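Local coordinates for protein decaprenyl diphosphate synthase (Rhodobacter capsulatus, PDB 3MZV) that probably builds long all-trans polyprenyl diphosphates for quinone side chains by adding isopentenyl units to farnesyl diphosphate with the help of magnesium, at residues B[68-71]-B[72-75]; B[148-151]-B[152-155]; B[169-172]-B[173-176]. All coordinates share one frame; numbering follows the deposited sequence.

Contact 1: residues B[68-71]-B[72-75]; sequences VGYG and GPFH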
loop_
_atom_site.group_PDB
_atom_site.type_symbol
_atom_site.label_atom_id
_atom_site.label_comp_id
_atom_site.label_asym_id
_atom_site.label_seq_id
_atom_site.Cartn_x
_atom_site.Cartn_y
_atom_site.Cartn_z
ATOM N N VAL B 68 -0.486 -19.146 -24.200
ATOM C CA VAL B 68 -1.014 -18.493 -25.400
ATOM C C VAL B 68 0.112 -18.153 -26.404
ATOM O O VAL B 68 -0.093 -17.389 -27.365
ATOM C CB VAL B 68 -1.888 -17.271 -25.034
ATOM C CG1 VAL B 68 -3.086 -17.687 -24.190
ATOM C CG2 VAL B 68 -1.049 -16.172 -24.366
ATOM N N GLY B 69 1.312 -18.680 -26.170
ATOM C CA GLY B 69 2.432 -18.563 -27.108
ATOM C C GLY B 69 3.369 -17.367 -26.975
ATOM O O GLY B 69 4.070 -17.039 -27.922
ATOM N N TYR B 70 3.376 -16.716 -25.813
ATOM C CA TYR B 70 4.191 -15.538 -25.609
ATOM C C TYR B 70 5.627 -15.970 -25.402
ATOM O O TYR B 70 5.874 -16.934 -24.697
ATOM C CB TYR B 70 3.719 -14.795 -24.374
ATOM C CG TYR B 70 4.349 -13.450 -24.155
ATOM C CD1 TYR B 70 4.281 -12.446 -25.141
ATOM C CD2 TYR B 70 5.027 -13.177 -22.987
ATOM C CE1 TYR B 70 4.839 -11.190 -24.931
ATOM C CE2 TYR B 70 5.552 -11.947 -22.749
ATOM C CZ TYR B 70 5.470 -10.939 -23.731
ATOM O OH TYR B 70 6.049 -9.709 -23.494
ATOM N N GLY B 71 6.545 -15.266 -26.038
ATOM C CA GLY B 71 7.972 -15.544 -25.938
ATOM C C GLY B 71 8.720 -14.633 -24.974
ATOM O O GLY B 71 9.926 -14.772 -24.825
ATOM N N GLY B 72 8.035 -13.706 -24.310
ATOM C CA GLY B 72 8.692 -12.820 -23.343
ATOM C C GLY B 72 8.875 -11.451 -23.969
ATOM O O GLY B 72 8.525 -11.263 -25.143
ATOM N N PRO B 73 9.433 -10.509 -23.202
ATOM C CA PRO B 73 9.979 -10.741 -21.863
ATOM C C PRO B 73 9.062 -10.356 -20.702
ATOM O O PRO B 73 9.425 -10.536 -19.556
ATOM C CB PRO B 73 11.145 -9.780 -21.841
ATOM C CG PRO B 73 10.626 -8.622 -22.663
ATOM C CD PRO B 73 9.710 -9.149 -23.666
ATOM N N PHE B 74 7.930 -9.729 -20.986
ATOM C CA PHE B 74 7.216 -8.993 -19.939
ATOM C C PHE B 74 6.280 -9.827 -19.071
ATOM O O PHE B 74 5.667 -9.301 -18.150
ATOM C CB PHE B 74 6.465 -7.835 -20.554
ATOM C CG PHE B 74 7.382 -6.737 -21.082
ATOM C CD1 PHE B 74 8.360 -6.207 -20.305
ATOM C CD2 PHE B 74 7.276 -6.298 -22.396
ATOM C CE1 PHE B 74 9.202 -5.205 -20.798
ATOM C CE2 PHE B 74 8.126 -5.287 -22.885
ATOM C CZ PHE B 74 9.079 -4.770 -22.075
ATOM N N HIS B 75 6.142 -11.115 -19.363
ATOM C CA HIS B 75 5.396 -11.997 -18.466
ATOM C C HIS B 75 6.193 -12.173 -17.134
ATOM O O HIS B 75 5.615 -12.400 -16.079
ATOM C CB HIS B 75 5.079 -13.337 -19.128
ATOM C CG HIS B 75 6.278 -14.125 -19.480
ATOM N ND1 HIS B 75 7.354 -13.578 -20.147
ATOM C CD2 HIS B 75 6.579 -15.434 -19.282
ATOM C CE1 HIS B 75 8.283 -14.505 -20.308
ATOM N NE2 HIS B 75 7.837 -15.642 -19.799
#
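A chi1 of -172° swings the Tyr70 phenol away from its own amide nitrogen and across Gly72 to Phe74 and His75, while CG of His75, set between its backbone nitrogen and carbonyl carbon, turns the imidazole so that its face meets the phenol edge. The two rings form an offset edge-to-face pair with planes at 86° and CE2 of Tyr70 3.6 Å from ND1 of His75. Over one face of the phenol, toward the rim, lies the backbone nitrogen of Gly72, 3.3 Å from Tyr70 CD2. At the far end of the ring the hydroxyl accepts the amide hydrogen of Phe74, N to OH 3.1 Å and fairly straight at 157°. The chain between is unusual: Gly72 has a positive phi at which a side chain would collide with the Gly71 carbonyl, and the peptide before Pro73 is cis. Upstream, Gly69 closes helix 56-67 in a Schellman motif, and Tyr70 and His75 together tie the connection back to that helix, at Ala65. The hydroxyl, as acceptor for the Phe74 amide close to where the next helix begins, thus fixes the end of the phenol, while His75 and the obligatory Gly72 hold its edge and one face.

Contact 2: residues B[148-151]-B[152-155]; sequences SAVI and AEGE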
loop_
_atom_site.group_PDB
_atom_site.type_symbol
_atom_site.label_atom_id
_atom_site.label_comp_id
_atom_site.label_asym_id
_atom_site.label_seq_id
_atom_site.Cartn_x
_atom_site.Cartn_y
_atom_site.Cartn_z
ATOM N N SER B 148 -5.613 -4.983 -6.608
ATOM C CA SER B 148 -5.047 -4.561 -5.341
ATOM C C SER B 148 -6.070 -3.856 -4.511
ATOM O O SER B 148 -6.140 -4.083 -3.289
ATOM C CB SER B 148 -3.814 -3.723 -5.555
ATOM O OG SER B 148 -2.815 -4.468 -6.232
ATOM N N ALA B 149 -6.876 -3.006 -5.153
ATOM C CA ALA B 149 -7.948 -2.325 -4.496
ATOM C C ALA B 149 -8.977 -3.357 -3.952
ATOM O O ALA B 149 -9.463 -3.246 -2.828
ATOM C CB ALA B 149 -8.679 -1.410 -5.479
ATOM N N VAL B 150 -9.326 -4.292 -4.816
ATOM C CA VAL B 150 -10.301 -5.351 -4.521
ATOM C C VAL B 150 -9.829 -6.256 -3.353
ATOM O O VAL B 150 -10.641 -6.684 -2.521
ATOM C CB VAL B 150 -10.578 -6.141 -5.807
ATOM C CG1 VAL B 150 -11.229 -7.503 -5.519
ATOM C CG2 VAL B 150 -11.446 -5.280 -6.718
ATOM N N ILE B 151 -8.542 -6.512 -3.261
ATOM C CA ILE B 151 -7.985 -7.221 -2.110
ATOM C C ILE B 151 -8.226 -6.441 -0.838
ATOM O O ILE B 151 -8.803 -6.952 0.098
ATOM C CB ILE B 151 -6.481 -7.505 -2.257
ATOM C CG1 ILE B 151 -6.230 -8.524 -3.361
ATOM C CG2 ILE B 151 -5.911 -8.004 -0.918
ATOM C CD1 ILE B 151 -4.758 -8.673 -3.810
ATOM N N ALA B 152 -7.824 -5.162 -0.805
ATOM C CA ALA B 152 -8.041 -4.338 0.368
ATOM C C ALA B 152 -9.510 -4.254 0.754
ATOM O O ALA B 152 -9.846 -4.340 1.942
ATOM C CB ALA B 152 -7.466 -2.948 0.173
ATOM N N GLU B 153 -10.379 -4.079 -0.235
ATOM C CA GLU B 153 -11.810 -4.033 -0.006
ATOM C C GLU B 153 -12.337 -5.346 0.588
ATOM O O GLU B 153 -13.195 -5.325 1.471
ATOM C CB GLU B 153 -12.496 -3.732 -1.324
ATOM C CG GLU B 153 -13.996 -3.604 -1.295
ATOM C CD GLU B 153 -14.557 -3.386 -2.683
ATOM O OE1 GLU B 153 -14.416 -4.306 -3.513
ATOM O OE2 GLU B 153 -15.128 -2.300 -2.935
ATOM N N GLY B 154 -11.872 -6.477 0.065
ATOM C CA GLY B 154 -12.271 -7.816 0.562
ATOM C C GLY B 154 -11.854 -8.019 2.014
ATOM O O GLY B 154 -12.631 -8.538 2.842
ATOM N N GLU B 155 -10.656 -7.554 2.349
ATOM C CA GLU B 155 -10.195 -7.555 3.725
ATOM C C GLU B 155 -11.012 -6.663 4.661
ATOM O O GLU B 155 -11.306 -7.038 5.781
ATOM C CB GLU B 155 -8.699 -7.210 3.773
ATOM C CG GLU B 155 -7.881 -8.354 3.104
ATOM C CD GLU B 155 -6.367 -8.211 3.222
ATOM O OE1 GLU B 155 -5.888 -7.149 3.666
ATOM O OE2 GLU B 155 -5.650 -9.179 2.871
HETATM O O HOH W 1 -13.550 -6.837 -2.769
#
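Ile151 and Glu155, one helical turn apart, lie side by side and point the same way, so that the carboxylate end of the glutamate runs past the branched methyl of the isoleucine: OE2 of Glu155 comes to 4.0 Å from CG2 of Ile151. This is a loose van der Waals contact of a carboxylate oxygen with a methyl, and the closer approach is nearer the backbone, where CG of Glu155 sits 3.4 Å from the carbonyl O of Ile151. That same oxygen takes the amide of Glu155 (N to O 3.0 Å). The glutamate is placed by a CG anti to its carbonyl carbon (chi1 -67°) and an extended chain beyond, which touches Thr89 of helix 74-96 and Lys179 of helix 169-194. Cut back to an alanine, Glu155 would lose the chain beside Ile151 CG2, which is likely to open a gap toward Thr89 and Lys179. Glu153 leaves the helix in a different direction, its carboxylate tied back by a water that donates to OE1 of Glu153 at 2.8 Å and to the carbonyl O of Val150 at 2.9 Å. The Val150 oxygen therefore serves two donors, the water and the amide of Gly154. In this all-helical fold of the FPP/GGPP synthase family, helix 138-161 lies at the subunit interface: Ile151 reaches Ile85 of helix 74-96 and Leu183 of helix 169-194, whereas Ala152 and Glu155 pack on Leu119 of the second subunit, and OE2 of Glu153 hydrogen-bonds to Ser35 of that subunit.

Contact 3: residues B[169-172]-B[173-176]; sequences EDIY and LRVI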
loop_
_atom_site.group_PDB
_atom_site.type_symbol
_atom_site.label_atom_id
_atom_site.label_comp_id
_atom_site.label_asym_id
_atom_site.label_seq_id
_atom_site.Cartn_x
_atom_site.Cartn_y
_atom_site.Cartn_z
ATOM N N GLU B 169 -23.925 -16.633 2.574
ATOM C CA GLU B 169 -22.974 -17.271 1.634
ATOM C C GLU B 169 -22.523 -16.306 0.518
ATOM O O GLU B 169 -21.384 -16.336 0.097
ATOM C CB GLU B 169 -23.588 -18.544 1.031
ATOM C CG GLU B 169 -23.834 -19.667 2.078
ATOM C CD GLU B 169 -24.116 -21.055 1.473
ATOM O OE1 GLU B 169 -23.685 -21.328 0.345
ATOM O OE2 GLU B 169 -24.741 -21.896 2.152
ATOM N N ASP B 170 -23.425 -15.450 0.047
ATOM C CA ASP B 170 -23.106 -14.474 -0.989
ATOM C C ASP B 170 -22.041 -13.503 -0.484
ATOM O O ASP B 170 -21.066 -13.236 -1.182
ATOM C CB ASP B 170 -24.375 -13.715 -1.436
ATOM C CG ASP B 170 -25.318 -14.577 -2.354
ATOM O OD1 ASP B 170 -25.020 -15.764 -2.648
ATOM O OD2 ASP B 170 -26.386 -14.075 -2.759
ATOM N N ILE B 171 -22.183 -13.031 0.756
ATOM C CA ILE B 171 -21.176 -12.140 1.353
ATOM C C ILE B 171 -19.858 -12.835 1.506
ATOM O O ILE B 171 -18.797 -12.250 1.212
ATOM C CB ILE B 171 -21.671 -11.517 2.684
ATOM C CG1 ILE B 171 -22.827 -10.579 2.358
ATOM C CG2 ILE B 171 -20.527 -10.800 3.454
ATOM C CD1 ILE B 171 -23.658 -10.091 3.543
ATOM N N TYR B 172 -19.901 -14.096 1.963
ATOM C CA TYR B 172 -18.693 -14.872 2.129
ATOM C C TYR B 172 -17.955 -15.017 0.796
ATOM O O TYR B 172 -16.733 -14.912 0.779
ATOM C CB TYR B 172 -18.988 -16.245 2.753
ATOM C CG TYR B 172 -17.853 -17.264 2.669
ATOM C CD1 TYR B 172 -16.772 -17.179 3.493
ATOM C CD2 TYR B 172 -17.889 -18.298 1.734
ATOM C CE1 TYR B 172 -15.746 -18.085 3.428
ATOM C CE2 TYR B 172 -16.852 -19.256 1.666
ATOM C CZ TYR B 172 -15.784 -19.126 2.493
ATOM O OH TYR B 172 -14.723 -20.049 2.442
ATOM N N LEU B 173 -18.695 -15.317 -0.274
ATOM C CA LEU B 173 -18.115 -15.462 -1.613
ATOM C C LEU B 173 -17.454 -14.136 -2.063
ATOM O O LEU B 173 -16.394 -14.138 -2.640
ATOM C CB LEU B 173 -19.166 -15.897 -2.629
ATOM C CG LEU B 173 -18.592 -16.015 -4.039
ATOM C CD1 LEU B 173 -17.406 -17.038 -4.072
ATOM C CD2 LEU B 173 -19.678 -16.397 -5.049
ATOM N N ARG B 174 -18.076 -13.022 -1.741
ATOM C CA ARG B 174 -17.510 -11.709 -2.032
ATOM C C ARG B 174 -16.203 -11.481 -1.277
ATOM O O ARG B 174 -15.254 -10.946 -1.839
ATOM C CB ARG B 174 -18.553 -10.653 -1.689
ATOM C CG ARG B 174 -18.269 -9.226 -2.140
ATOM C CD ARG B 174 -19.601 -8.584 -2.635
ATOM N NE ARG B 174 -20.796 -9.104 -1.944
ATOM C CZ ARG B 174 -22.038 -9.129 -2.450
ATOM N NH1 ARG B 174 -23.045 -9.620 -1.719
ATOM N NH2 ARG B 174 -22.298 -8.665 -3.669
ATOM N N VAL B 175 -16.140 -11.899 -0.016
ATOM C CA VAL B 175 -14.943 -11.742 0.779
ATOM C C VAL B 175 -13.833 -12.575 0.192
ATOM O O VAL B 175 -12.699 -12.101 0.040
ATOM C CB VAL B 175 -15.143 -12.176 2.243
ATOM C CG1 VAL B 175 -13.799 -12.444 2.924
ATOM C CG2 VAL B 175 -16.028 -11.142 3.000
ATOM N N ILE B 176 -14.111 -13.837 -0.127
ATOM C CA ILE B 176 -13.021 -14.663 -0.567
ATOM C C ILE B 176 -12.593 -14.270 -1.995
ATOM O O ILE B 176 -11.425 -14.400 -2.304
ATOM C CB ILE B 176 -13.292 -16.188 -0.404
ATOM C CG1 ILE B 176 -14.435 -16.665 -1.295
ATOM C CG2 ILE B 176 -13.566 -16.479 1.085
ATOM C CD1 ILE B 176 -14.689 -18.254 -1.195
#
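Residues 169-172 and 173-176 form two turns at the start of helix 169-194, where four successive i to i+4 amide bonds, among them Ile176 N to Tyr172 O at 3.0 Å, set the pitch that brings side chains four apart together. Tyr172 and Ile176 make the main pair. The methyl CG2 of Ile176 lies over one face of the phenol, 4.0 Å from its centroid and 28° off the normal, a CH-pi contact, and it comes within 3.6 Å of Tyr172 CE1. The other branch reaches along the ring as well, CD1 of Ile176 being 3.7 Å from Tyr172 CE2. The phenol takes up this position because CG of Tyr172 is anti to the backbone nitrogen (chi1 166°), and Ile176 answers with CG1 set between its nitrogen and carbonyl carbon. On another side of the helix Arg174 bends at its second and third torsions, bringing NH1 to 4.2 Å from CG1 of Ile171, which meets the guanidinium at its edge. The carboxylate of Asp170 is too far from this group for a salt bridge, and NE of Arg174 is buried with no partner in the model. Tyr172 OH hydrogen-bonds OD2 of Asp221, in the DDLLD sequence; this is consistent with a second-shell role beside the aspartate-rich motif that in relatives binds magnesium and diphosphate. Glu169 pairs with Lys251 of helix 247-254. Tyr172 packs on Met247 and Ile250 of that helix, Ile176 on Ile214 and Ile218 of helix 199-224, Val175 on Leu157 of helix 138-161, and Arg174 on His37 of the second subunit.

In the fold
The three contacts show how the same near-neighbour spacing is used differently as burial changes. Contact 1 is at the surface, its centre about 24 Å from the centre of the chain, and joins helix 56-67 to helix 74-96 through aromatic and glycine chemistry in the connection leading into helix 74-96. Contact 2, the most buried, and contact 3, partly buried, each lie within a single helix, on 138-161 and 169-194, which follow one another in the chain; these two contacts touch, Gly154 O lying 4.1 Å from Val175 CG1. Contact 2 faces the dimer partner broadly with small and acidic residues, whereas contact 3 meets it through one arginine and turns its aromatic–aliphatic pair toward helices of its own chain.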